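Local coordinates for protein predicted phosphatase, HAD family (Clostridium acetobutylicum, PDB 3MC1) that is predicted to be a phosphatase of the haloacid dehalogenase (HAD) superfamily, probably hydrolysing phosphate esters at a metal-binding active site, at residues A[36-39]-A[40-44]; A[48-51]-A[52-55]; A[143-146]-A[147-151]; A[166-169]-A[170-173]; A[204-207]-A[208-211]. One frame throughout, in Å; residues are numbered along the deposited sequence.

Interactions 2, 3 and 4 meet around the bound sodium ion, whereas interactions 1 and 5 lie farther out. Interaction 4 supplies Asp167 to the metal, with Asp10, the backbone O of Asp12 and two waters. Interaction 3 reaches this site through Lys144, whose NZ forms a salt bridge with OD1 of Asp171 at 2.5 Å; the centres of interactions 3 and 4 are about 12 Å apart. Interaction 2 packs Pro49 CD on Arg168 NH1 at 3.6 Å and brings the Pro49 side chain to about 6 Å from the sodium. Interaction 1 adjoins interaction 2 in sequence, their centres about 15 Å apart. Interaction 5 begins the C-terminal helix after the last strand of the parallel sheet.

Interaction 1 (A[36-39]-A[40-44]); sequences QVED and LSSLN
Asp39 and Ser42 join where the loop at 36-39 runs without a break into the 3-10 turn at 40-44. The backbone N of Ser42 donates to Asp39 O at 2.9 Å, coming from above the carbonyl plane, 39° out of it. One residue further on, Leu43 N donates to Leu40 O at 2.6 Å, continuing the i to i+3 pattern. Ser42 folds its hydroxyl back over the turn, a chi1 of 66° placing OG above its own backbone. There OG sits 2.7 Å from Asp39 O and 3.0 Å from Glu38 OE1, two acceptors competing for a single proton. The Glu38 chain bends at chi2 (-74°), which curls its carboxylate back beside the hydroxyl, and OE1 accepts from Asp39 N at 3.2 Å. Apart from these polar groups, Val37 CG2 meets Leu43 CD1 at 4.2 Å, a light apolar touch. The Leu40 side chain ties the loop to helix 19-31, against Thr23, Lys24 and Lys27, and Lys27 NZ also binds Val37 O. Glu38 OE1 and Asp39 O each hold a backbone N-H, and the serine hydroxyl lies within reach of both, so this surface turn is fixed by polar bonds more than by apolar burial.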
loop_
_atom_site.group_PDB
_atom_site.type_symbol
_atom_site.label_atom_id
_atom_site.label_comp_id
_atom_site.label_asym_id
_atom_site.label_seq_id
_atom_site.Cartn_x
_atom_site.Cartn_y
_atom_site.Cartn_z
ATOM N N GLN A 36 16.317 20.129 3.474
ATOM C CA GLN A 36 15.097 20.740 3.960
ATOM C C GLN A 36 14.002 20.533 2.922
ATOM O O GLN A 36 14.290 20.323 1.742
ATOM C CB GLN A 36 15.323 22.236 4.202
ATOM C CG GLN A 36 16.540 22.555 5.075
ATOM C CD GLN A 36 16.495 21.883 6.443
ATOM O OE1 GLN A 36 15.551 22.072 7.216
ATOM N NE2 GLN A 36 17.523 21.098 6.749
ATOM N N VAL A 37 12.750 20.564 3.364
ATOM C CA VAL A 37 11.630 20.400 2.445
ATOM C C VAL A 37 10.636 21.522 2.749
ATOM O O VAL A 37 10.259 21.734 3.906
ATOM C CB VAL A 37 10.958 18.994 2.602
ATOM C CG1 VAL A 37 12.010 17.959 2.980
ATOM C CG2 VAL A 37 9.837 19.034 3.625
ATOM N N GLU A 38 10.230 22.253 1.714
ATOM C CA GLU A 38 9.295 23.359 1.902
ATOM C C GLU A 38 8.007 22.902 2.587
ATOM O O GLU A 38 7.630 23.431 3.634
ATOM C CB GLU A 38 8.974 24.037 0.559
ATOM C CG GLU A 38 8.092 23.237 -0.400
ATOM C CD GLU A 38 8.815 22.084 -1.068
ATOM O OE1 GLU A 38 9.274 21.161 -0.360
ATOM O OE2 GLU A 38 8.921 22.104 -2.314
ATOM N N ASP A 39 7.330 21.920 2.002
ATOM C CA ASP A 39 6.104 21.415 2.596
ATOM C C ASP A 39 5.986 19.910 2.401
ATOM O O ASP A 39 6.362 19.369 1.360
ATOM C CB ASP A 39 4.885 22.129 2.005
ATOM C CG ASP A 39 4.646 21.777 0.555
ATOM O OD1 ASP A 39 5.609 21.833 -0.236
ATOM O OD2 ASP A 39 3.491 21.452 0.204
ATOM N N LEU A 40 5.464 19.250 3.428
ATOM C CA LEU A 40 5.284 17.806 3.442
ATOM C C LEU A 40 4.635 17.275 2.177
ATOM O O LEU A 40 5.044 16.242 1.646
ATOM C CB LEU A 40 4.439 17.415 4.653
ATOM C CG LEU A 40 5.022 17.789 6.018
ATOM C CD1 LEU A 40 3.983 17.567 7.097
ATOM C CD2 LEU A 40 6.265 16.958 6.280
ATOM N N SER A 41 3.623 17.987 1.697
ATOM C CA SER A 41 2.900 17.585 0.500
ATOM C C SER A 41 3.820 17.185 -0.653
ATOM O O SER A 41 3.474 16.324 -1.460
ATOM C CB SER A 41 1.975 18.714 0.052
ATOM O OG SER A 41 1.175 18.304 -1.042
ATOM N N SER A 42 4.995 17.802 -0.732
ATOM C CA SER A 42 5.927 17.481 -1.804
ATOM C C SER A 42 6.549 16.096 -1.614
ATOM O O SER A 42 7.278 15.605 -2.478
ATOM C CB SER A 42 7.025 18.546 -1.888
ATOM O OG SER A 42 7.849 18.535 -0.740
ATOM N N LEU A 43 6.259 15.468 -0.480
ATOM C CA LEU A 43 6.789 14.143 -0.195
ATOM C C LEU A 43 5.701 13.070 -0.318
ATOM O O LEU A 43 5.907 11.924 0.072
ATOM C CB LEU A 43 7.400 14.106 1.214
ATOM C CG LEU A 43 8.566 15.068 1.464
ATOM C CD1 LEU A 43 9.048 14.946 2.904
ATOM C CD2 LEU A 43 9.689 14.761 0.489
ATOM N N ASN A 44 4.549 13.443 -0.866
ATOM C CA ASN A 44 3.451 12.493 -1.034
ATOM C C ASN A 44 3.841 11.302 -1.896
ATOM O O ASN A 44 3.354 10.195 -1.678
ATOM C CB ASN A 44 2.226 13.179 -1.653
ATOM C CG ASN A 44 1.453 14.013 -0.648
ATOM O OD1 ASN A 44 1.864 14.151 0.504
ATOM N ND2 ASN A 44 0.331 14.579 -1.081
#

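Interaction 2 (A[48-51]-A[52-55]); sequences GPPL and KTSF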
loop_
_atom_site.group_PDB
_atom_site.type_symbol
_atom_site.label_atom_id
_atom_site.label_comp_id
_atom_site.label_asym_id
_atom_site.label_seq_id
_atom_site.Cartn_x
_atom_site.Cartn_y
_atom_site.Cartn_z
ATOM N N GLY A 48 3.467 4.755 -0.677
ATOM C CA GLY A 48 3.134 3.628 -1.530
ATOM C C GLY A 48 4.315 2.739 -1.894
ATOM O O GLY A 48 4.358 1.578 -1.494
ATOM N N PRO A 49 5.298 3.253 -2.651
ATOM C CA PRO A 49 6.468 2.459 -3.049
ATOM C C PRO A 49 7.456 2.168 -1.922
ATOM O O PRO A 49 7.405 2.790 -0.861
ATOM C CB PRO A 49 7.092 3.308 -4.150
ATOM C CG PRO A 49 6.808 4.687 -3.694
ATOM C CD PRO A 49 5.359 4.603 -3.242
ATOM N N PRO A 50 8.366 1.200 -2.137
ATOM C CA PRO A 50 9.356 0.870 -1.104
ATOM C C PRO A 50 10.171 2.137 -0.820
ATOM O O PRO A 50 10.546 2.847 -1.746
ATOM C CB PRO A 50 10.201 -0.221 -1.764
ATOM C CG PRO A 50 9.249 -0.859 -2.739
ATOM C CD PRO A 50 8.508 0.325 -3.315
ATOM N N LEU A 51 10.426 2.437 0.445
ATOM C CA LEU A 51 11.196 3.635 0.778
ATOM C C LEU A 51 12.534 3.683 0.048
ATOM O O LEU A 51 12.943 4.733 -0.454
ATOM C CB LEU A 51 11.460 3.712 2.287
ATOM C CG LEU A 51 10.259 4.002 3.183
ATOM C CD1 LEU A 51 10.709 4.047 4.627
ATOM C CD2 LEU A 51 9.614 5.322 2.771
ATOM N N LYS A 52 13.220 2.546 -0.003
ATOM C CA LYS A 52 14.526 2.489 -0.646
ATOM C C LYS A 52 14.464 3.026 -2.065
ATOM O O LYS A 52 15.239 3.901 -2.439
ATOM C CB LYS A 52 15.056 1.053 -0.651
ATOM C CG LYS A 52 16.485 0.927 -1.144
ATOM C CD LYS A 52 16.988 -0.500 -1.015
ATOM C CE LYS A 52 17.076 -0.948 0.446
ATOM N NZ LYS A 52 17.495 -2.382 0.568
ATOM N N THR A 53 13.531 2.506 -2.854
ATOM C CA THR A 53 13.390 2.947 -4.237
ATOM C C THR A 53 13.192 4.468 -4.296
ATOM O O THR A 53 13.768 5.152 -5.152
ATOM C CB THR A 53 12.186 2.241 -4.925
ATOM O OG1 THR A 53 10.958 2.847 -4.504
ATOM C CG2 THR A 53 12.145 0.782 -4.536
ATOM N N SER A 54 12.402 5.001 -3.365
ATOM C CA SER A 54 12.122 6.434 -3.329
ATOM C C SER A 54 13.315 7.307 -2.919
ATOM O O SER A 54 13.578 8.324 -3.554
ATOM C CB SER A 54 10.930 6.714 -2.405
ATOM O OG SER A 54 9.729 6.142 -2.918
ATOM N N PHE A 55 14.028 6.925 -1.865
ATOM C CA PHE A 55 15.183 7.714 -1.430
ATOM C C PHE A 55 16.262 7.720 -2.517
ATOM O O PHE A 55 16.915 8.737 -2.759
ATOM C CB PHE A 55 15.760 7.163 -0.121
ATOM C CG PHE A 55 15.038 7.644 1.115
ATOM C CD1 PHE A 55 14.931 9.005 1.389
ATOM C CD2 PHE A 55 14.471 6.731 2.009
ATOM C CE1 PHE A 55 14.273 9.455 2.534
ATOM C CE2 PHE A 55 13.813 7.169 3.156
ATOM C CZ PHE A 55 13.712 8.534 3.421
HETATM O O HOH W 1 8.470 5.236 -0.706
#
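Leu51 and Phe55 meet where 48-51 passes into the helix of 52-55, and the Phe55 ring is the flat group here. Leu51 O approaches this ring obliquely, and Leu51 CB comes to 4.3 Å from its CE2; beyond the turn, Phe46 meets the ring edge-to-face. Phe55 N binds Leu51 O at 2.8 Å. Across the puckered, saturated ring of Pro50 lies the Thr53 methyl, CG2 to Pro50 CB 3.5 Å, the two side chains crossing at a slant. A chi1 of 77° turns Thr53 OG1 back to donate to Pro50 O at 2.8 Å, in the carbonyl plane and on a lone pair. Ser54 N is a second donor to that oxygen, at 3.3 Å. A water spans the start of the turn, donating to Pro49 O and accepting from Ser54 OG, each at 2.7 Å, while Pro49 CG rests 3.4 Å from Ser54 OG. Lys52 leads outward to a salt bridge with Glu63. Pro50 is thus the N-cap, its carbonyl taking the Thr53 hydroxyl and Ser54 N as helix 51-59 begins. This helix, lying in sequence between strands 6-9 and 104-109, is consistent with the helical cap inserted in many HAD enzymes, with Pro49 ahead of it near the sodium.

Interaction 3 (A[143-146]-A[147-151]); sequences TKED and VIRYA
Val147 opens the second segment by donating its N to Thr143 O at 3.0 Å, while its CG2 lies 3.5 Å from the same oxygen; its side chain faces Val133 of strand 131-135. Ile148 N takes Lys144 O at 3.0 Å. Its side chain, with CG1 anti to the carbonyl carbon (chi1 -72°), lays CD1 3.8 Å from Lys144 CG, the two chains crossing at an angle against Met164. Arg149 N binds Glu145 O, and its side chain runs alongside that of Glu145, both pointing the same way. NH2 meets OE2 at 3.4 Å in a weak salt bridge: the carboxylate oxygen lies at the guanidinium edge, but the two planes are turned 63° apart. The stronger hold on NH2 is Lys177 O. Tyr150 N closes on Asp146 O at 3.1 Å. At the helix start, Thr143 is the N-cap, its OG1 weakly accepting from Asp146 N at 3.4 Å. Lys144, bent at all three later torsions, sends NZ away from the helix to Asp171, with a long, weak pairing to Asp10. The helix therefore carries a weak i to i+4 ion pair along its side, while its first turn presents Lys144, held by Asp171 beside the metal site.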
loop_
_atom_site.group_PDB
_atom_site.type_symbol
_atom_site.label_atom_id
_atom_site.label_comp_id
_atom_site.label_asym_id
_atom_site.label_seq_id
_atom_site.Cartn_x
_atom_site.Cartn_y
_atom_site.Cartn_z
ATOM N N THR A 143 9.222 -5.413 -2.977
ATOM C CA THR A 143 8.532 -4.839 -4.137
ATOM C C THR A 143 7.112 -5.384 -4.187
ATOM O O THR A 143 6.842 -6.475 -3.689
ATOM C CB THR A 143 9.252 -5.143 -5.481
ATOM O OG1 THR A 143 9.306 -6.555 -5.700
ATOM C CG2 THR A 143 10.674 -4.565 -5.471
ATOM N N LYS A 144 6.205 -4.611 -4.776
ATOM C CA LYS A 144 4.808 -5.003 -4.876
ATOM C C LYS A 144 4.648 -6.380 -5.521
ATOM O O LYS A 144 3.884 -7.218 -5.038
ATOM C CB LYS A 144 4.036 -3.933 -5.664
ATOM C CG LYS A 144 2.522 -4.052 -5.598
ATOM C CD LYS A 144 1.983 -4.079 -4.165
ATOM C CE LYS A 144 2.478 -2.900 -3.324
ATOM N NZ LYS A 144 2.234 -1.567 -3.951
ATOM N N GLU A 145 5.374 -6.610 -6.608
ATOM C CA GLU A 145 5.321 -7.894 -7.299
ATOM C C GLU A 145 5.704 -9.039 -6.370
ATOM O O GLU A 145 5.030 -10.062 -6.318
ATOM C CB GLU A 145 6.284 -7.909 -8.485
ATOM C CG GLU A 145 6.532 -9.308 -9.031
ATOM C CD GLU A 145 7.657 -9.356 -10.045
ATOM O OE1 GLU A 145 8.775 -8.916 -9.709
ATOM O OE2 GLU A 145 7.424 -9.838 -11.174
ATOM N N ASP A 146 6.791 -8.860 -5.630
ATOM C CA ASP A 146 7.267 -9.917 -4.741
ATOM C C ASP A 146 6.372 -10.189 -3.537
ATOM O O ASP A 146 6.252 -11.332 -3.103
ATOM C CB ASP A 146 8.696 -9.614 -4.266
ATOM C CG ASP A 146 9.706 -9.535 -5.417
ATOM O OD1 ASP A 146 9.393 -10.004 -6.538
ATOM O OD2 ASP A 146 10.828 -9.014 -5.193
ATOM N N VAL A 147 5.739 -9.156 -2.987
ATOM C CA VAL A 147 4.876 -9.365 -1.832
ATOM C C VAL A 147 3.559 -10.016 -2.254
ATOM O O VAL A 147 3.026 -10.880 -1.553
ATOM C CB VAL A 147 4.608 -8.032 -1.087
ATOM C CG1 VAL A 147 3.591 -8.237 0.023
ATOM C CG2 VAL A 147 5.914 -7.516 -0.494
ATOM N N ILE A 148 3.036 -9.607 -3.406
ATOM C CA ILE A 148 1.799 -10.199 -3.895
ATOM C C ILE A 148 2.058 -11.689 -4.183
ATOM O O ILE A 148 1.264 -12.551 -3.813
ATOM C CB ILE A 148 1.310 -9.490 -5.183
ATOM C CG1 ILE A 148 0.768 -8.095 -4.833
ATOM C CG2 ILE A 148 0.237 -10.336 -5.867
ATOM C CD1 ILE A 148 0.442 -7.200 -6.047
ATOM N N ARG A 149 3.187 -11.980 -4.828
ATOM C CA ARG A 149 3.542 -13.355 -5.170
ATOM C C ARG A 149 3.680 -14.224 -3.925
ATOM O O ARG A 149 3.244 -15.371 -3.917
ATOM C CB ARG A 149 4.856 -13.388 -5.968
ATOM C CG ARG A 149 5.151 -14.741 -6.610
ATOM C CD ARG A 149 6.407 -14.707 -7.471
ATOM N NE ARG A 149 6.388 -13.635 -8.463
ATOM C CZ ARG A 149 5.534 -13.561 -9.478
ATOM N NH1 ARG A 149 4.615 -14.504 -9.641
ATOM N NH2 ARG A 149 5.603 -12.550 -10.339
ATOM N N TYR A 150 4.294 -13.680 -2.877
ATOM C CA TYR A 150 4.477 -14.421 -1.634
ATOM C C TYR A 150 3.142 -14.600 -0.925
ATOM O O TYR A 150 2.880 -15.646 -0.349
ATOM C CB TYR A 150 5.462 -13.694 -0.706
ATOM C CG TYR A 150 5.816 -14.476 0.548
ATOM C CD1 TYR A 150 6.478 -15.704 0.472
ATOM C CD2 TYR A 150 5.471 -13.998 1.805
ATOM C CE1 TYR A 150 6.785 -16.436 1.631
ATOM C CE2 TYR A 150 5.768 -14.716 2.962
ATOM C CZ TYR A 150 6.423 -15.932 2.873
ATOM O OH TYR A 150 6.704 -16.632 4.032
ATOM N N ALA A 151 2.297 -13.576 -0.964
ATOM C CA ALA A 151 0.989 -13.661 -0.324
ATOM C C ALA A 151 0.169 -14.759 -1.008
ATOM O O ALA A 151 -0.467 -15.584 -0.343
ATOM C CB ALA A 151 0.265 -12.321 -0.428
#

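Interaction 4 (A[166-169]-A[170-173]); sequences GDRE and YDVI. With NA (sodium ion), chain C.
Strand 162-166 ends at Gly166 and the chain turns through Asp167 and the N-cap Arg168 into helix 169-176, where Asp171 N donates to Arg168 O at 3.0 Å and Ile173 N to Glu169 O at 2.9 Å. The Asp171 carboxylate reaches back over this turn. Its OD2 accepts from Arg168 N at 3.2 Å on the anti lone pair, more weakly from Asp167 N at 3.3 Å, and from a water that itself binds the sodium. Gly166, with no side chain, lets this carboxylate close in, OD2 being 3.5 Å from its CA. Asp171 OD1 is engaged by Lys144. Asp167, whose chi1 of 61° tucks the carboxylate over its own backbone, gives OD1 to the sodium at 2.3 Å, while OD2 accepts from the second metal-bound water and from Phe189 N. Asp10 through OD2 and Asp12 through its backbone O complete the protein ligands. Farther out, Glu169 CG sits over the centre of the Tyr170 ring, 4.0 Å from its centroid, a CH-pi contact. Tyr170 CE2 in turn lies 3.7 Å over one face of the Arg168 guanidinium, the two planes 76° apart, and a water accepts from Arg168 NH2 and is bonded weakly to Tyr170 OH. The end of the Arg168 side chain is anchored by Glu194. Asp171 is thus a second-shell residue: through OD2 it bonds both the N-H groups of the turn that carries Asp167 and a metal-bound water, and so positions the first shell.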
loop_
_atom_site.group_PDB
_atom_site.type_symbol
_atom_site.label_atom_id
_atom_site.label_comp_id
_atom_site.label_asym_id
_atom_site.label_seq_id
_atom_site.Cartn_x
_atom_site.Cartn_y
_atom_site.Cartn_z
ATOM N N GLY A 166 -5.270 -1.096 -5.545
ATOM C CA GLY A 166 -4.199 -0.186 -5.165
ATOM C C GLY A 166 -4.427 1.211 -5.728
ATOM O O GLY A 166 -5.316 1.399 -6.564
ATOM N N ASP A 167 -3.622 2.182 -5.288
ATOM C CA ASP A 167 -3.757 3.569 -5.734
ATOM C C ASP A 167 -2.624 4.067 -6.633
ATOM O O ASP A 167 -2.733 5.143 -7.231
ATOM C CB ASP A 167 -3.879 4.501 -4.510
ATOM C CG ASP A 167 -2.657 4.448 -3.595
ATOM O OD1 ASP A 167 -2.229 3.329 -3.213
ATOM O OD2 ASP A 167 -2.122 5.533 -3.246
ATOM N N ARG A 168 -1.554 3.281 -6.751
ATOM C CA ARG A 168 -0.400 3.685 -7.551
ATOM C C ARG A 168 -0.089 2.733 -8.710
ATOM O O ARG A 168 -0.550 1.592 -8.745
ATOM C CB ARG A 168 0.840 3.796 -6.651
ATOM C CG ARG A 168 0.680 4.693 -5.416
ATOM C CD ARG A 168 0.491 6.154 -5.790
ATOM N NE ARG A 168 1.629 6.691 -6.535
ATOM C CZ ARG A 168 2.795 7.033 -5.996
ATOM N NH1 ARG A 168 2.996 6.904 -4.689
ATOM N NH2 ARG A 168 3.772 7.494 -6.768
ATOM N N GLU A 169 0.713 3.214 -9.651
ATOM C CA GLU A 169 1.102 2.414 -10.807
ATOM C C GLU A 169 1.848 1.163 -10.350
ATOM O O GLU A 169 1.809 0.137 -11.018
ATOM C CB GLU A 169 2.006 3.232 -11.726
ATOM C CG GLU A 169 3.336 3.604 -11.090
ATOM C CD GLU A 169 4.249 4.341 -12.050
ATOM O OE1 GLU A 169 4.445 3.844 -13.182
ATOM O OE2 GLU A 169 4.774 5.411 -11.669
ATOM N N TYR A 170 2.524 1.260 -9.208
ATOM C CA TYR A 170 3.278 0.139 -8.656
ATOM C C TYR A 170 2.353 -1.034 -8.349
ATOM O O TYR A 170 2.737 -2.205 -8.486
ATOM C CB TYR A 170 3.998 0.583 -7.388
ATOM C CG TYR A 170 4.888 1.780 -7.617
ATOM C CD1 TYR A 170 6.047 1.670 -8.385
ATOM C CD2 TYR A 170 4.550 3.037 -7.109
ATOM C CE1 TYR A 170 6.851 2.779 -8.645
ATOM C CE2 TYR A 170 5.346 4.158 -7.365
ATOM C CZ TYR A 170 6.496 4.021 -8.135
ATOM O OH TYR A 170 7.287 5.117 -8.403
ATOM N N ASP A 171 1.133 -0.714 -7.926
ATOM C CA ASP A 171 0.157 -1.742 -7.622
ATOM C C ASP A 171 -0.302 -2.429 -8.901
ATOM O O ASP A 171 -0.455 -3.649 -8.937
ATOM C CB ASP A 171 -1.025 -1.123 -6.889
ATOM C CG ASP A 171 -0.631 -0.602 -5.525
ATOM O OD1 ASP A 171 -0.168 -1.426 -4.716
ATOM O OD2 ASP A 171 -0.770 0.611 -5.267
ATOM N N VAL A 172 -0.509 -1.642 -9.953
ATOM C CA VAL A 172 -0.940 -2.184 -11.236
ATOM C C VAL A 172 0.152 -3.086 -11.805
ATOM O O VAL A 172 -0.120 -4.205 -12.234
ATOM C CB VAL A 172 -1.250 -1.051 -12.254
ATOM C CG1 VAL A 172 -1.742 -1.648 -13.564
ATOM C CG2 VAL A 172 -2.301 -0.105 -11.683
ATOM N N ILE A 173 1.386 -2.591 -11.795
ATOM C CA ILE A 173 2.524 -3.348 -12.298
ATOM C C ILE A 173 2.701 -4.642 -11.495
ATOM O O ILE A 173 2.927 -5.712 -12.067
ATOM C CB ILE A 173 3.819 -2.488 -12.227
ATOM C CG1 ILE A 173 3.644 -1.233 -13.087
ATOM C CG2 ILE A 173 5.023 -3.295 -12.693
ATOM C CD1 ILE A 173 4.693 -0.161 -12.873
HETATM NA NA NA C . -0.576 2.560 -1.834
HETATM O O HOH W 2 0.018 4.857 -1.754
HETATM O O HOH W 3 6.431 7.740 -6.582
HETATM O O HOH W 4 0.857 1.872 -3.372
#

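Interaction 5 (A[204-207]-A[208-211]); sequences VNSV and DELH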
loop_
_atom_site.group_PDB
_atom_site.type_symbol
_atom_site.label_atom_id
_atom_site.label_comp_id
_atom_site.label_asym_id
_atom_site.label_seq_id
_atom_site.Cartn_x
_atom_site.Cartn_y
_atom_site.Cartn_z
ATOM N N VAL A 204 -11.454 3.469 -10.216
ATOM C CA VAL A 204 -12.564 4.088 -9.494
ATOM C C VAL A 204 -12.115 5.309 -8.693
ATOM O O VAL A 204 -10.951 5.412 -8.295
ATOM C CB VAL A 204 -13.251 3.083 -8.536
ATOM C CG1 VAL A 204 -13.693 1.849 -9.319
ATOM C CG2 VAL A 204 -12.318 2.711 -7.394
ATOM N N ASN A 205 -13.042 6.227 -8.445
ATOM C CA ASN A 205 -12.708 7.452 -7.720
ATOM C C ASN A 205 -13.197 7.528 -6.273
ATOM O O ASN A 205 -12.967 8.529 -5.594
ATOM C CB ASN A 205 -13.231 8.654 -8.501
ATOM C CG ASN A 205 -14.705 8.538 -8.808
ATOM O OD1 ASN A 205 -15.542 8.520 -7.904
ATOM N ND2 ASN A 205 -15.035 8.445 -10.094
ATOM N N SER A 206 -13.864 6.485 -5.795
ATOM C CA SER A 206 -14.359 6.478 -4.422
ATOM C C SER A 206 -14.465 5.054 -3.896
ATOM O O SER A 206 -14.454 4.097 -4.670
ATOM C CB SER A 206 -15.741 7.125 -4.341
ATOM O OG SER A 206 -16.711 6.270 -4.923
ATOM N N VAL A 207 -14.584 4.922 -2.578
ATOM C CA VAL A 207 -14.706 3.619 -1.941
ATOM C C VAL A 207 -16.010 2.945 -2.359
ATOM O O VAL A 207 -16.066 1.724 -2.502
ATOM C CB VAL A 207 -14.664 3.742 -0.388
ATOM C CG1 VAL A 207 -14.900 2.383 0.260
ATOM C CG2 VAL A 207 -13.322 4.301 0.053
ATOM N N ASP A 208 -17.061 3.732 -2.553
ATOM C CA ASP A 208 -18.333 3.149 -2.963
ATOM C C ASP A 208 -18.215 2.603 -4.380
ATOM O O ASP A 208 -18.754 1.541 -4.692
ATOM C CB ASP A 208 -19.460 4.177 -2.903
ATOM C CG ASP A 208 -20.823 3.550 -3.154
ATOM O OD1 ASP A 208 -21.179 2.602 -2.420
ATOM O OD2 ASP A 208 -21.530 3.999 -4.080
ATOM N N GLU A 209 -17.515 3.341 -5.236
ATOM C CA GLU A 209 -17.302 2.913 -6.617
ATOM C C GLU A 209 -16.478 1.630 -6.601
ATOM O O GLU A 209 -16.655 0.752 -7.445
ATOM C CB GLU A 209 -16.532 3.980 -7.394
ATOM C CG GLU A 209 -17.308 5.244 -7.708
ATOM C CD GLU A 209 -18.131 5.122 -8.976
ATOM O OE1 GLU A 209 -18.127 6.091 -9.767
ATOM O OE2 GLU A 209 -18.780 4.070 -9.183
ATOM N N LEU A 210 -15.558 1.553 -5.640
ATOM C CA LEU A 210 -14.690 0.395 -5.479
ATOM C C LEU A 210 -15.551 -0.810 -5.110
ATOM O O LEU A 210 -15.394 -1.892 -5.665
ATOM C CB LEU A 210 -13.658 0.680 -4.375
ATOM C CG LEU A 210 -12.672 -0.418 -3.975
ATOM C CD1 LEU A 210 -11.904 -0.928 -5.192
ATOM C CD2 LEU A 210 -11.716 0.143 -2.928
ATOM N N HIS A 211 -16.477 -0.602 -4.183
ATOM C CA HIS A 211 -17.369 -1.665 -3.743
ATOM C C HIS A 211 -18.126 -2.246 -4.935
ATOM O O HIS A 211 -18.110 -3.455 -5.160
ATOM C CB HIS A 211 -18.361 -1.115 -2.711
ATOM C CG HIS A 211 -19.205 -2.168 -2.057
ATOM N ND1 HIS A 211 -20.019 -3.023 -2.771
ATOM C CD2 HIS A 211 -19.354 -2.509 -0.757
ATOM C CE1 HIS A 211 -20.628 -3.847 -1.938
ATOM N NE2 HIS A 211 -20.242 -3.557 -0.708
#
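Val204 forms the tight side of this turn, pressing its CB to 3.6 Å from Glu209 CB. It ends strand 202-204, and both its methyls meet the incoming helix, CG1 lying 3.7 Å from Glu209 O and CG2 3.8 Å from Leu210 CA. The Val204 and Leu210 side chains go on to Ile183 and Val185 of the neighbouring strand, and Leu210 and Val207 also meet Leu94 of helix 91-101, so this side is part of the buried layer between helix and sheet. The cap is tight as well. With chi1 at 72°, Ser206 brings OG back over the turn to accept from Glu209 N at 3.1 Å, and Glu209 CG is pressed to 3.0 Å from the same OG. Ser206 O receives Leu210 N at 2.9 Å. His211 N binds Val207 O at 2.9 Å, and the His211 ring reaches Ser97 through NE2. The other side is more open and polar. The Glu209 chain, bent at chi2 (-85°), brings its carboxylate across the Asn205 amide, and there the approach is loose: OE1 to Asn205 ND2 is 3.9 Å, with the amide and carboxylate planes 65° apart. Asp208 directs its carboxylate outward, toward a long, weak pairing with Lys212. A serine N-cap followed by the first helical turn, entered straight from the edge strand of a parallel sheet, is the beta-to-alpha join of a Rossmann-like alpha/beta fold, here starting helix 207-215.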